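Local coordinates for putative exported protein (Bacteroides fragilis, PDB 4RAA) that is of unknown function but folds as a six-bladed beta-propeller of the YWTD superfamily and is probably exported, at residues F29-T34 with E350-L355; E260-D265 with G311-H317; K301-L305 with S325-M329; A59-L63 with Q75-K79; G82-Y86 with K110-Y114. All blocks are in the same frame, centred on the assembly; numbering follows the deposited sequence.

Contact 1 (F29-T34 with E350-L355); sequences FLKLQT and EDNSIL
Leu30 and Leu355 face each other as an antiparallel hydrogen-bonded pair. Leu30 N gives a bond of 3.1 Å to Leu355 O, and Leu355 N returns one of 2.9 Å to Leu30 O. The more closely packed part is the buried side, against backbone oxygens. Leu32 CD1 lies 3.7 Å from Ser353 O, and Ile354 CG2 lies 3.6 Å from Leu30 O. Apolar contacts are looser. Phe29 has its ring swung to the side of its backbone N (chi1 -64°), and its CD1 is 4.4 Å from Ile354 CG2. Helix 338-345 covers both side chains through Leu340. Leu32 CD1 meets Leu355 CD2 at 4.2 Å, the two side chains running at a slant.

Past the Leu30-Leu355 pair the two segments leave regular pairing. Lys31, Thr34 and Asp351 form a more open, polar side. Lys31 stretches out and bends at its last torsion (chi4 52°). This brings NZ over the carboxylate plane of Asp351, in a salt bridge of 3.0 Å to OD2. A water joins Lys31 NZ to Leu32 O and Asn352 O. NZ also bonds Ser347, and OD2 takes Asn348 N. Thr34 OG1 accepts a nearly straight bond from Asn352 N, 2.9 Å. Asn352 is buried beneath, its amide held by Cys38 and Val40.

Pairing of an early strand with the last strand is consistent with the ring closure of beta-propellers, often called molecular Velcro.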
# COMPACT_ATOMS: atom_id res chain seq x y z
N PHE A 29 32.25 -1.12 -25.11
CA PHE A 29 31.25 -2.15 -25.41
C PHE A 29 31.19 -3.21 -24.32
O PHE A 29 32.19 -3.50 -23.66
CB PHE A 29 31.55 -2.79 -26.76
CG PHE A 29 31.46 -1.84 -27.91
CD1 PHE A 29 30.22 -1.49 -28.45
CD2 PHE A 29 32.61 -1.29 -28.49
CE1 PHE A 29 30.12 -0.62 -29.52
CE2 PHE A 29 32.52 -0.42 -29.57
CZ PHE A 29 31.27 -0.08 -30.09
N LEU A 30 30.00 -3.78 -24.13
CA LEU A 30 29.78 -4.84 -23.14
C LEU A 30 28.79 -5.84 -23.69
O LEU A 30 27.72 -5.45 -24.16
CB LEU A 30 29.22 -4.25 -21.86
CG LEU A 30 29.03 -5.17 -20.65
CD1 LEU A 30 30.34 -5.84 -20.24
CD2 LEU A 30 28.43 -4.38 -19.50
N LYS A 31 29.14 -7.11 -23.59
CA LYS A 31 28.31 -8.21 -24.04
C LYS A 31 27.46 -8.73 -22.87
O LYS A 31 28.01 -9.08 -21.82
CB LYS A 31 29.22 -9.31 -24.58
CG LYS A 31 28.49 -10.38 -25.30
CD LYS A 31 29.40 -11.39 -25.95
CE LYS A 31 28.59 -12.61 -26.35
NZ LYS A 31 27.38 -12.27 -27.16
N LEU A 32 26.14 -8.73 -23.03
CA LEU A 32 25.24 -9.30 -22.01
C LEU A 32 25.20 -10.82 -22.18
O LEU A 32 25.09 -11.33 -23.30
CB LEU A 32 23.83 -8.74 -22.12
CG LEU A 32 23.64 -7.26 -21.77
CD1 LEU A 32 22.25 -6.79 -22.16
CD2 LEU A 32 23.88 -7.02 -20.29
N GLN A 33 25.28 -11.54 -21.05
CA GLN A 33 25.24 -13.01 -21.03
C GLN A 33 23.86 -13.48 -21.51
O GLN A 33 22.85 -12.85 -21.19
CB GLN A 33 25.52 -13.52 -19.61
CG GLN A 33 25.69 -15.03 -19.46
CD GLN A 33 25.80 -15.49 -18.01
OE1 GLN A 33 25.62 -14.72 -17.07
NE2 GLN A 33 26.08 -16.77 -17.83
N THR A 34 23.83 -14.57 -22.27
CA THR A 34 22.58 -15.09 -22.83
C THR A 34 22.24 -16.51 -22.36
O THR A 34 22.72 -17.50 -22.91
CB THR A 34 22.63 -15.03 -24.37
OG1 THR A 34 23.05 -13.71 -24.78
CG2 THR A 34 21.25 -15.38 -24.97
N GLU A 350 21.88 -15.71 -31.89
CA GLU A 350 20.76 -15.62 -30.94
C GLU A 350 21.07 -14.80 -29.69
O GLU A 350 20.17 -14.58 -28.90
CB GLU A 350 20.31 -17.04 -30.50
CG GLU A 350 19.99 -18.03 -31.63
CD GLU A 350 21.20 -18.58 -32.37
OE1 GLU A 350 22.33 -18.38 -31.88
OE2 GLU A 350 21.04 -19.19 -33.44
N ASP A 351 22.31 -14.35 -29.50
CA ASP A 351 22.71 -13.63 -28.27
C ASP A 351 22.02 -12.28 -28.04
O ASP A 351 21.67 -11.58 -29.00
CB ASP A 351 24.25 -13.44 -28.18
CG ASP A 351 25.01 -14.72 -27.79
OD1 ASP A 351 24.48 -15.57 -27.06
OD2 ASP A 351 26.18 -14.84 -28.20
N ASN A 352 21.85 -11.94 -26.76
CA ASN A 352 21.27 -10.66 -26.33
C ASN A 352 22.07 -9.48 -26.84
O ASN A 352 23.19 -9.63 -27.32
CB ASN A 352 21.18 -10.57 -24.79
CG ASN A 352 20.11 -11.48 -24.18
OD1 ASN A 352 19.21 -11.97 -24.87
ND2 ASN A 352 20.20 -11.69 -22.87
N SER A 353 21.48 -8.30 -26.74
CA SER A 353 22.10 -7.07 -27.22
C SER A 353 23.51 -6.80 -26.66
O SER A 353 23.78 -7.08 -25.48
CB SER A 353 21.21 -5.85 -26.88
OG SER A 353 19.95 -5.95 -27.50
N ILE A 354 24.39 -6.31 -27.54
CA ILE A 354 25.70 -5.81 -27.13
C ILE A 354 25.44 -4.32 -26.84
O ILE A 354 25.01 -3.58 -27.73
CB ILE A 354 26.79 -5.93 -28.23
CG1 ILE A 354 27.02 -7.42 -28.56
CG2 ILE A 354 28.08 -5.23 -27.78
CD1 ILE A 354 28.03 -7.68 -29.67
N LEU A 355 25.71 -3.91 -25.60
CA LEU A 355 25.51 -2.51 -25.20
C LEU A 355 26.67 -1.63 -25.64
O LEU A 355 27.83 -2.04 -25.54
CB LEU A 355 25.34 -2.36 -23.68
CG LEU A 355 24.24 -3.18 -23.02
CD1 LEU A 355 24.18 -2.86 -21.54
CD2 LEU A 355 22.88 -2.95 -23.69
O HOH W 1 25.49 -10.52 -25.92

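Contact 2 (E260-D265 with G311-H317); sequences EETERD and GSVDDYH
His317 NE2 donates to Asp265 OD1 over 2.8 Å, with an N-H...O angle of 168°. The acceptor lies in the plane of the imidazole ring, at its edge. Asp265 OD1 takes a second bond, of 2.6 Å, from Thr262 OG1. The two donors come from opposite faces of the carboxylate, so this oxygen is gripped from both sides. Asp265 OD2 has its own partner, the backbone N of Ile360. Thr262 OG1 in turn accepts a weak bond from Arg264 N. The imidazole is fixed further by stacking on Phe267. His317 CE1 lies 3.5 Å from Glu260 O, again at the ring edge.

These groups sit where two blades of the propeller meet. Residues 260-265 turn the chain between strands 254-261 and 265-272 of one blade, closed by Thr262 N to Asp265 O. Val313 to Tyr316 form a type I' turn, the tip of a hairpin in the next sheet.

Thr262 and Asp315 touch at these tips. Thr262 CG2 rests 3.6 Å from Asp315 O, while Asp315 OD1 lies beside Thr262 CB. Arg264 is near the Asp315 carboxylate but not in a salt bridge with it. Its guanidinium group pairs with Glu26 instead, and bonds Ile360 O. At the other end, Ser312 OG donates to Glu260 OE2 at 3.1 Å, from above the carboxylate plane. Glu260 has two conformers, so this bond is doubtful.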
# COMPACT_ATOMS: atom_id res chain seq x y z
N GLU A 260 18.84 12.74 -22.11
CA GLU A 260 19.62 12.02 -21.09
C GLU A 260 20.76 12.96 -20.71
O GLU A 260 21.44 13.52 -21.57
CB GLU A 260 20.10 10.65 -21.56
CG GLU A 260 20.92 9.89 -20.51
CD GLU A 260 20.31 9.90 -19.10
OE1 GLU A 260 19.07 9.80 -18.96
OE2 GLU A 260 21.09 9.98 -18.12
N GLU A 261 20.94 13.15 -19.41
CA GLU A 261 21.95 14.07 -18.89
C GLU A 261 22.91 13.35 -17.94
O GLU A 261 22.51 12.41 -17.25
CB GLU A 261 21.26 15.25 -18.20
CG GLU A 261 22.15 16.49 -18.05
CD GLU A 261 21.48 17.69 -17.38
OE1 GLU A 261 20.23 17.81 -17.33
OE2 GLU A 261 22.23 18.56 -16.90
N THR A 262 24.18 13.77 -17.96
CA THR A 262 25.23 13.28 -17.04
C THR A 262 25.91 14.52 -16.45
O THR A 262 25.44 15.63 -16.67
CB THR A 262 26.26 12.35 -17.75
OG1 THR A 262 27.06 13.09 -18.66
CG2 THR A 262 25.57 11.20 -18.48
N GLU A 263 27.00 14.33 -15.70
CA GLU A 263 27.77 15.46 -15.13
C GLU A 263 28.54 16.24 -16.19
O GLU A 263 28.71 17.44 -16.05
CB GLU A 263 28.78 14.98 -14.07
CG GLU A 263 28.17 14.33 -12.82
CD GLU A 263 27.31 15.27 -11.98
OE1 GLU A 263 27.43 16.51 -12.08
OE2 GLU A 263 26.50 14.75 -11.17
N ARG A 264 29.00 15.55 -17.24
CA ARG A 264 29.85 16.13 -18.29
C ARG A 264 29.15 16.51 -19.61
O ARG A 264 29.59 17.45 -20.28
CB ARG A 264 31.03 15.19 -18.60
CG ARG A 264 30.67 13.83 -19.19
CD ARG A 264 31.90 13.05 -19.61
NE ARG A 264 32.69 12.56 -18.48
CZ ARG A 264 33.85 11.91 -18.57
NH1 ARG A 264 34.41 11.64 -19.76
NH2 ARG A 264 34.48 11.51 -17.46
N ASP A 265 28.09 15.78 -19.98
CA ASP A 265 27.38 16.00 -21.24
C ASP A 265 25.85 15.87 -21.16
O ASP A 265 25.29 15.57 -20.10
CB ASP A 265 27.96 15.06 -22.31
CG ASP A 265 27.69 13.58 -22.04
OD1 ASP A 265 26.77 13.23 -21.28
OD2 ASP A 265 28.41 12.74 -22.64
N GLY A 311 18.52 6.24 -19.01
CA GLY A 311 19.54 6.01 -17.97
C GLY A 311 20.98 6.02 -18.51
O GLY A 311 21.22 5.93 -19.73
N SER A 312 21.93 6.14 -17.59
CA SER A 312 23.37 6.14 -17.88
C SER A 312 24.14 5.33 -16.83
O SER A 312 23.58 4.97 -15.78
CB SER A 312 23.90 7.57 -18.00
OG SER A 312 23.47 8.37 -16.91
N VAL A 313 25.41 5.03 -17.12
CA VAL A 313 26.28 4.20 -16.26
C VAL A 313 27.67 4.83 -16.20
O VAL A 313 28.38 4.83 -17.21
CB VAL A 313 26.38 2.76 -16.82
CG1 VAL A 313 27.28 1.86 -15.96
CG2 VAL A 313 24.99 2.13 -16.98
N ASP A 314 28.06 5.39 -15.04
CA ASP A 314 29.37 6.07 -14.87
C ASP A 314 29.49 7.17 -15.96
O ASP A 314 30.48 7.25 -16.70
CB ASP A 314 30.51 5.02 -14.89
CG ASP A 314 31.90 5.61 -14.64
OD1 ASP A 314 32.03 6.63 -13.92
OD2 ASP A 314 32.87 5.03 -15.18
N ASP A 315 28.42 7.97 -16.08
CA ASP A 315 28.28 9.02 -17.08
C ASP A 315 28.33 8.57 -18.57
O ASP A 315 28.52 9.41 -19.46
CB ASP A 315 29.26 10.19 -16.79
CG ASP A 315 29.00 10.87 -15.43
OD1 ASP A 315 27.92 10.73 -14.83
OD2 ASP A 315 29.91 11.61 -14.98
N TYR A 316 28.15 7.27 -18.85
CA TYR A 316 28.10 6.72 -20.23
C TYR A 316 26.64 6.52 -20.64
O TYR A 316 25.86 5.96 -19.88
CB TYR A 316 28.83 5.37 -20.39
CG TYR A 316 30.35 5.40 -20.46
CD1 TYR A 316 31.01 5.56 -21.70
CD2 TYR A 316 31.13 5.24 -19.31
CE1 TYR A 316 32.40 5.57 -21.77
CE2 TYR A 316 32.53 5.25 -19.38
CZ TYR A 316 33.16 5.42 -20.61
OH TYR A 316 34.53 5.43 -20.66
N HIS A 317 26.30 6.96 -21.86
CA HIS A 317 24.97 6.77 -22.44
C HIS A 317 24.94 5.35 -22.99
O HIS A 317 25.95 4.89 -23.52
CB HIS A 317 24.71 7.79 -23.56
CG HIS A 317 24.69 9.20 -23.07
ND1 HIS A 317 23.53 9.94 -23.01
CD2 HIS A 317 25.67 9.98 -22.57
CE1 HIS A 317 23.81 11.13 -22.51
NE2 HIS A 317 25.10 11.18 -22.24

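Contact 3 (K301-L305 with S325-M329); sequences KVGEL and SLKDM
The carboxylate of Glu304 presents one of its faces to Ser325. The hydroxyl OG stands over that face, 3.0 Å from Glu304 OE1, and the bond it gives is weak. Ser325 holds OG anti to its own N (chi1 -172°), which turns the hydroxyl out from the helix toward Glu304. The second flat group is the peptide between Gly303 and Glu304. Met329, present as selenomethionine, covers one face of it. Its SE lies 3.6 Å from Gly303 CA and almost straight above the carbonyl carbon. The terminal CE folds over toward Gly303 O, also at 3.6 Å. Leu326 CD2 lies on the same side of this peptide but farther out, near the edge that carries Glu304 N, at 3.7 Å. The same methyl touches Val302 O at 3.5 Å.

Gly303 has positive phi and turns its CA toward the helix. With no side chain there, SE and the leucine methyl come directly against the backbone. The contact is mostly side chain on main chain, with one weak polar link beside it.

Residues 301-305 follow helix 293-299, closed by a Schellman motif with Lys301 as the first non-helical residue. Helix 323-331 directly follows strand 316-321. Leu326 also packs on Leu321 of that strand and on Leu340 and Leu344 of helix 338-345. Val302 reaches Leu340 too, so the loop packs with helices 323-331 and 338-345 beside strand 316-321.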
# COMPACT_ATOMS: atom_id res chain seq x y z
N LYS A 301 31.15 3.59 -36.45
CA LYS A 301 31.34 2.21 -36.94
C LYS A 301 30.59 1.18 -36.09
O LYS A 301 31.19 0.21 -35.61
CB LYS A 301 32.84 1.87 -37.09
CG LYS A 301 33.59 2.70 -38.12
CD LYS A 301 35.02 2.21 -38.28
CE LYS A 301 35.70 2.75 -39.53
NZ LYS A 301 35.85 4.23 -39.50
N VAL A 302 29.27 1.41 -35.92
CA VAL A 302 28.36 0.53 -35.13
C VAL A 302 27.09 0.03 -35.87
O VAL A 302 26.16 -0.45 -35.22
CB VAL A 302 27.99 1.17 -33.76
CG1 VAL A 302 29.25 1.55 -33.00
CG2 VAL A 302 27.08 2.38 -33.93
N GLY A 303 27.04 0.17 -37.20
CA GLY A 303 25.95 -0.36 -38.03
C GLY A 303 24.55 0.22 -37.90
O GLY A 303 24.10 0.92 -38.81
N GLU A 304 23.86 -0.14 -36.81
CA GLU A 304 22.49 0.31 -36.47
C GLU A 304 22.45 0.86 -35.07
O GLU A 304 23.03 0.27 -34.17
CB GLU A 304 21.48 -0.83 -36.44
CG GLU A 304 20.78 -1.18 -37.74
CD GLU A 304 19.66 -2.20 -37.52
OE1 GLU A 304 19.57 -2.82 -36.43
OE2 GLU A 304 18.86 -2.40 -38.47
N LEU A 305 21.70 1.94 -34.89
CA LEU A 305 21.51 2.56 -33.58
C LEU A 305 20.03 2.98 -33.58
O LEU A 305 19.69 4.11 -33.90
CB LEU A 305 22.52 3.70 -33.40
CG LEU A 305 22.94 3.96 -31.96
CD1 LEU A 305 24.09 4.95 -31.95
CD2 LEU A 305 21.78 4.45 -31.10
N SER A 325 21.43 -8.52 -36.67
CA SER A 325 21.37 -7.40 -37.63
C SER A 325 22.80 -6.94 -37.99
O SER A 325 23.11 -6.75 -39.18
CB SER A 325 20.51 -6.24 -37.07
OG SER A 325 20.28 -5.22 -38.03
N LEU A 326 23.65 -6.82 -36.97
CA LEU A 326 25.06 -6.44 -37.14
C LEU A 326 25.93 -7.56 -37.75
O LEU A 326 26.84 -7.27 -38.53
CB LEU A 326 25.70 -6.03 -35.81
CG LEU A 326 25.21 -4.81 -35.02
CD1 LEU A 326 26.27 -4.45 -33.99
CD2 LEU A 326 24.92 -3.61 -35.91
N LYS A 327 25.68 -8.81 -37.36
CA LYS A 327 26.44 -9.95 -37.92
C LYS A 327 26.26 -10.08 -39.44
O LYS A 327 27.21 -10.40 -40.15
CB LYS A 327 26.14 -11.26 -37.20
CG LYS A 327 26.64 -11.29 -35.76
CD LYS A 327 26.91 -12.70 -35.26
CE LYS A 327 28.21 -13.25 -35.84
NZ LYS A 327 28.54 -14.53 -35.17
N ASP A 328 25.04 -9.82 -39.91
CA ASP A 328 24.76 -9.78 -41.36
C ASP A 328 25.50 -8.61 -42.03
O ASP A 328 25.98 -8.76 -43.14
CB ASP A 328 23.25 -9.68 -41.64
CG ASP A 328 22.45 -10.88 -41.13
OD1 ASP A 328 22.99 -12.00 -41.05
OD2 ASP A 328 21.26 -10.69 -40.83
N MSE A 329 25.57 -7.46 -41.34
CA MSE A 329 26.33 -6.28 -41.82
C MSE A 329 27.80 -6.67 -41.93
O MSE A 329 28.43 -6.45 -42.99
CB MSE A 329 26.09 -5.04 -40.96
CG MSE A 329 24.68 -4.46 -41.14
SE MSE A 329 24.39 -2.95 -39.92
CE MSE A 329 24.83 -1.60 -41.28

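Contact 4 (A59-L63 with Q75-K79); sequences ANSNL and QIGQK
Leu63 and Ile76 carry the backbone link. Ile76 N donates to Leu63 O at 3.0 Å, with an N-H...O angle of 165°. The donor is tilted somewhat out of the carbonyl plane.

Apolar packing joins the same two residues. Leu63 holds CG anti to its N (chi1 -179°), which sets its branch CD2 alongside Ile76, 3.7 Å from CB. Ile76 CD1 and CG2 flank the same methyl. Leu63 also packs on Leu89 and Phe92 of strand 85-94, so this end is buried.

Polar side chains make up the more open end. Lys79 reaches back over the turn at Asn60 and bends at chi3. Its NZ then donates to Asn60 O at 2.9 Å, from above the carbonyl plane. NZ has a second, weak bond to Ile87 O. On the way, the aliphatic part of the lysine passes Asn62 at about a right angle, with CG 3.3 Å from Asn62 OD1. Asn62 also meets the Gln75 amide, and the two amide planes are nearly perpendicular. The distance from Asn62 OD1 to Gln75 NE2 is 3.5 Å. Gln75 NE2 bonds the Tyr86 hydroxyl, which also serves Ile76 O and Leu63 N. Tyr86 thus links residues 59-63 and 75-79 just where regular pairing ends.

Ser61 and Asn62 both face Asp57, a G1 bulge at the start of strand 62-67. Together these features mark the open end of a beta hairpin, strands 62-67 and 72-79, where the strands part within a propeller sheet.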
# COMPACT_ATOMS: atom_id res chain seq x y z
N ALA A 59 9.55 -4.39 -23.45
CA ALA A 59 8.87 -5.12 -24.51
C ALA A 59 8.18 -6.37 -23.93
O ALA A 59 7.00 -6.58 -24.18
CB ALA A 59 9.85 -5.49 -25.60
N ASN A 60 8.93 -7.18 -23.18
CA ASN A 60 8.42 -8.39 -22.48
C ASN A 60 8.06 -8.18 -20.99
O ASN A 60 7.53 -9.10 -20.36
CB ASN A 60 9.43 -9.54 -22.59
CG ASN A 60 9.67 -10.01 -24.02
OD1 ASN A 60 8.81 -9.90 -24.89
ND2 ASN A 60 10.85 -10.57 -24.25
N SER A 61 8.36 -7.00 -20.45
CA SER A 61 8.10 -6.62 -19.05
C SER A 61 8.77 -7.48 -17.98
O SER A 61 8.13 -7.86 -17.01
CB SER A 61 6.59 -6.51 -18.78
OG SER A 61 6.36 -6.03 -17.45
N ASN A 62 10.06 -7.77 -18.17
CA ASN A 62 10.89 -8.51 -17.22
C ASN A 62 11.92 -7.55 -16.65
O ASN A 62 12.51 -6.78 -17.41
CB ASN A 62 11.62 -9.66 -17.93
CG ASN A 62 10.67 -10.71 -18.48
OD1 ASN A 62 9.83 -11.23 -17.75
ND2 ASN A 62 10.81 -11.03 -19.75
N LEU A 63 12.14 -7.57 -15.34
CA LEU A 63 13.13 -6.72 -14.68
C LEU A 63 14.29 -7.64 -14.32
O LEU A 63 14.10 -8.56 -13.54
CB LEU A 63 12.53 -6.06 -13.44
CG LEU A 63 13.40 -5.11 -12.62
CD1 LEU A 63 13.90 -3.95 -13.47
CD2 LEU A 63 12.63 -4.56 -11.42
N GLN A 75 16.72 -12.39 -11.58
CA GLN A 75 15.52 -11.63 -12.01
C GLN A 75 14.84 -11.07 -10.76
O GLN A 75 14.78 -11.74 -9.73
CB GLN A 75 14.52 -12.50 -12.79
CG GLN A 75 13.35 -11.66 -13.35
CD GLN A 75 12.40 -12.40 -14.27
OE1 GLN A 75 12.63 -13.56 -14.63
NE2 GLN A 75 11.33 -11.72 -14.67
N ILE A 76 14.30 -9.85 -10.88
CA ILE A 76 13.57 -9.18 -9.79
C ILE A 76 12.10 -9.52 -10.00
O ILE A 76 11.47 -8.97 -10.90
CB ILE A 76 13.80 -7.65 -9.76
CG1 ILE A 76 15.32 -7.36 -9.69
CG2 ILE A 76 13.04 -7.01 -8.59
CD1 ILE A 76 15.71 -5.92 -9.41
N GLY A 77 11.57 -10.41 -9.16
CA GLY A 77 10.18 -10.87 -9.27
C GLY A 77 10.02 -11.74 -10.49
O GLY A 77 10.98 -12.36 -10.94
N GLN A 78 8.80 -11.78 -11.02
CA GLN A 78 8.50 -12.55 -12.24
C GLN A 78 7.18 -12.11 -12.85
O GLN A 78 6.44 -11.36 -12.23
CB GLN A 78 8.45 -14.05 -11.94
CG GLN A 78 7.58 -14.40 -10.75
CD GLN A 78 7.15 -15.86 -10.71
OE1 GLN A 78 7.72 -16.72 -11.39
NE2 GLN A 78 6.14 -16.14 -9.90
N LYS A 79 6.88 -12.60 -14.06
CA LYS A 79 5.61 -12.28 -14.72
C LYS A 79 4.50 -13.10 -14.11
O LYS A 79 4.71 -14.26 -13.74
CB LYS A 79 5.64 -12.54 -16.22
CG LYS A 79 6.65 -11.69 -16.97
CD LYS A 79 6.28 -11.50 -18.43
CE LYS A 79 5.12 -10.52 -18.61
NZ LYS A 79 4.86 -10.12 -20.03

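Contact 5 (G82-Y86 with K110-Y114); sequences GPGEY and KVLYY
This is a buried contact in which a turn lies on the side chains of a strand. The turn, type II from Gly82 to Glu85, leads into strand 85-94. Lys110, Leu112 and Tyr114 rise toward it from one face of strand 110-115, and all three end against its backbone, at overlapping places.

Tyr114 reaches Gly84 with its hydroxyl. OH donates to Gly84 O at 2.7 Å, from well above the carbonyl plane. The same OH lies near the plane of the Tyr86 ring, at its edge, 3.4 Å from CD2. Tyr86 and Tyr114 are inclined to each other. Leu112 fills the middle. Its CD2 touches Gly84 C at 3.5 Å and Glu85 O at 3.4 Å, while CD1 lies near Tyr86 CB.

Strands 85-94, 100-105, 110-115 and 121-126 are consecutive and antiparallel, as in a four-stranded propeller blade. The turn brings the chain into this blade from strand 72-79, the last strand of the preceding hairpin.

Lys110 is extended beyond CG, which carries its ammonium group up to the turn. NZ donates to Glu85 O at 2.8 Å, nearly along the C=O axis. NZ lies 3.1 Å from Gly82 O as well, and its salt bridge is with Glu124. The carboxylate of Glu124 also takes a weak bond from Gly84 N. Within the turn, Gly82 N donates to Glu85 OE1 at 2.9 Å, bracing the turn from the side chain of its last residue. Leu165 of the second subunit packs on Lys110.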
# COMPACT_ATOMS: atom_id res chain seq x y z
N GLY A 82 -0.33 -12.73 -9.68
CA GLY A 82 -0.36 -12.85 -8.23
C GLY A 82 0.34 -11.71 -7.50
O GLY A 82 0.79 -10.74 -8.14
N PRO A 83 0.42 -11.79 -6.16
CA PRO A 83 1.15 -10.77 -5.43
C PRO A 83 2.65 -10.93 -5.68
O PRO A 83 3.15 -12.05 -5.67
CB PRO A 83 0.77 -11.03 -3.96
CG PRO A 83 -0.43 -11.90 -4.01
CD PRO A 83 -0.24 -12.74 -5.24
N GLY A 84 3.34 -9.82 -5.95
CA GLY A 84 4.76 -9.84 -6.28
C GLY A 84 5.09 -10.15 -7.74
O GLY A 84 6.27 -10.16 -8.11
N GLU A 85 4.06 -10.38 -8.56
CA GLU A 85 4.19 -10.70 -9.98
C GLU A 85 3.64 -9.52 -10.79
O GLU A 85 2.78 -8.78 -10.31
CB GLU A 85 3.43 -11.99 -10.29
CG GLU A 85 3.84 -13.20 -9.45
CD GLU A 85 2.97 -14.44 -9.65
OE1 GLU A 85 1.92 -14.37 -10.31
OE2 GLU A 85 3.33 -15.49 -9.09
N TYR A 86 4.11 -9.38 -12.03
CA TYR A 86 3.76 -8.24 -12.92
C TYR A 86 3.43 -8.59 -14.38
O TYR A 86 3.89 -9.61 -14.87
CB TYR A 86 4.88 -7.19 -12.90
CG TYR A 86 6.32 -7.72 -12.99
CD1 TYR A 86 6.80 -8.34 -14.15
CD2 TYR A 86 7.21 -7.59 -11.91
CE1 TYR A 86 8.11 -8.83 -14.22
CE2 TYR A 86 8.51 -8.08 -11.98
CZ TYR A 86 8.96 -8.70 -13.15
OH TYR A 86 10.23 -9.20 -13.28
N LYS A 110 -0.63 -1.21 -10.07
CA LYS A 110 0.07 -1.41 -8.80
C LYS A 110 1.57 -1.10 -8.85
O LYS A 110 2.17 -1.02 -9.93
CB LYS A 110 -0.17 -2.83 -8.27
CG LYS A 110 0.18 -3.95 -9.24
CD LYS A 110 0.20 -5.29 -8.51
CE LYS A 110 0.52 -6.44 -9.45
NZ LYS A 110 0.73 -7.75 -8.77
N VAL A 111 2.14 -0.92 -7.67
CA VAL A 111 3.55 -0.64 -7.43
C VAL A 111 4.05 -1.85 -6.66
O VAL A 111 3.45 -2.20 -5.64
CB VAL A 111 3.74 0.60 -6.52
CG1 VAL A 111 5.22 0.95 -6.37
CG2 VAL A 111 2.99 1.80 -7.08
N LEU A 112 5.15 -2.46 -7.09
CA LEU A 112 5.72 -3.62 -6.39
C LEU A 112 7.07 -3.25 -5.82
O LEU A 112 7.92 -2.73 -6.55
CB LEU A 112 5.82 -4.84 -7.30
CG LEU A 112 4.49 -5.22 -7.98
CD1 LEU A 112 4.38 -4.62 -9.38
CD2 LEU A 112 4.33 -6.73 -8.06
N TYR A 113 7.25 -3.50 -4.51
CA TYR A 113 8.47 -3.20 -3.78
C TYR A 113 9.25 -4.49 -3.55
O TYR A 113 8.70 -5.46 -3.03
CB TYR A 113 8.15 -2.53 -2.44
CG TYR A 113 7.47 -1.18 -2.60
CD1 TYR A 113 6.10 -1.09 -2.92
CD2 TYR A 113 8.19 0.01 -2.46
CE1 TYR A 113 5.49 0.15 -3.08
CE2 TYR A 113 7.59 1.25 -2.63
CZ TYR A 113 6.24 1.32 -2.94
OH TYR A 113 5.63 2.54 -3.10
N TYR A 114 10.50 -4.49 -3.99
CA TYR A 114 11.45 -5.59 -3.81
C TYR A 114 12.64 -5.08 -2.99
O TYR A 114 12.87 -3.87 -2.92
CB TYR A 114 11.93 -6.11 -5.17
CG TYR A 114 10.82 -6.63 -6.06
CD1 TYR A 114 10.41 -7.97 -6.00
CD2 TYR A 114 10.20 -5.80 -6.99
CE1 TYR A 114 9.41 -8.45 -6.84
CE2 TYR A 114 9.19 -6.27 -7.83
CZ TYR A 114 8.80 -7.60 -7.75
OH TYR A 114 7.81 -8.04 -8.58

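Contact 5 is the buried one; the others are partly buried. Contact 2 lies closest to the centre of the chain, while contacts 3 and 5 lie farthest out. Contacts 4 and 5 touch through Tyr86 and share one sheet, but contact 4 opens into lysine and amide groups whereas contact 5 sets side chains on a turn backbone. Contacts 1 and 2 reach neighbouring strands of another sheet: contact 1 pairs strands and adds a salt bridge, and contact 2 joins blades through a histidine-carboxylate bond. Contact 3 touches contact 1 where Val302 meets Phe29. It has little polar chemistry and packs a helix on a loop.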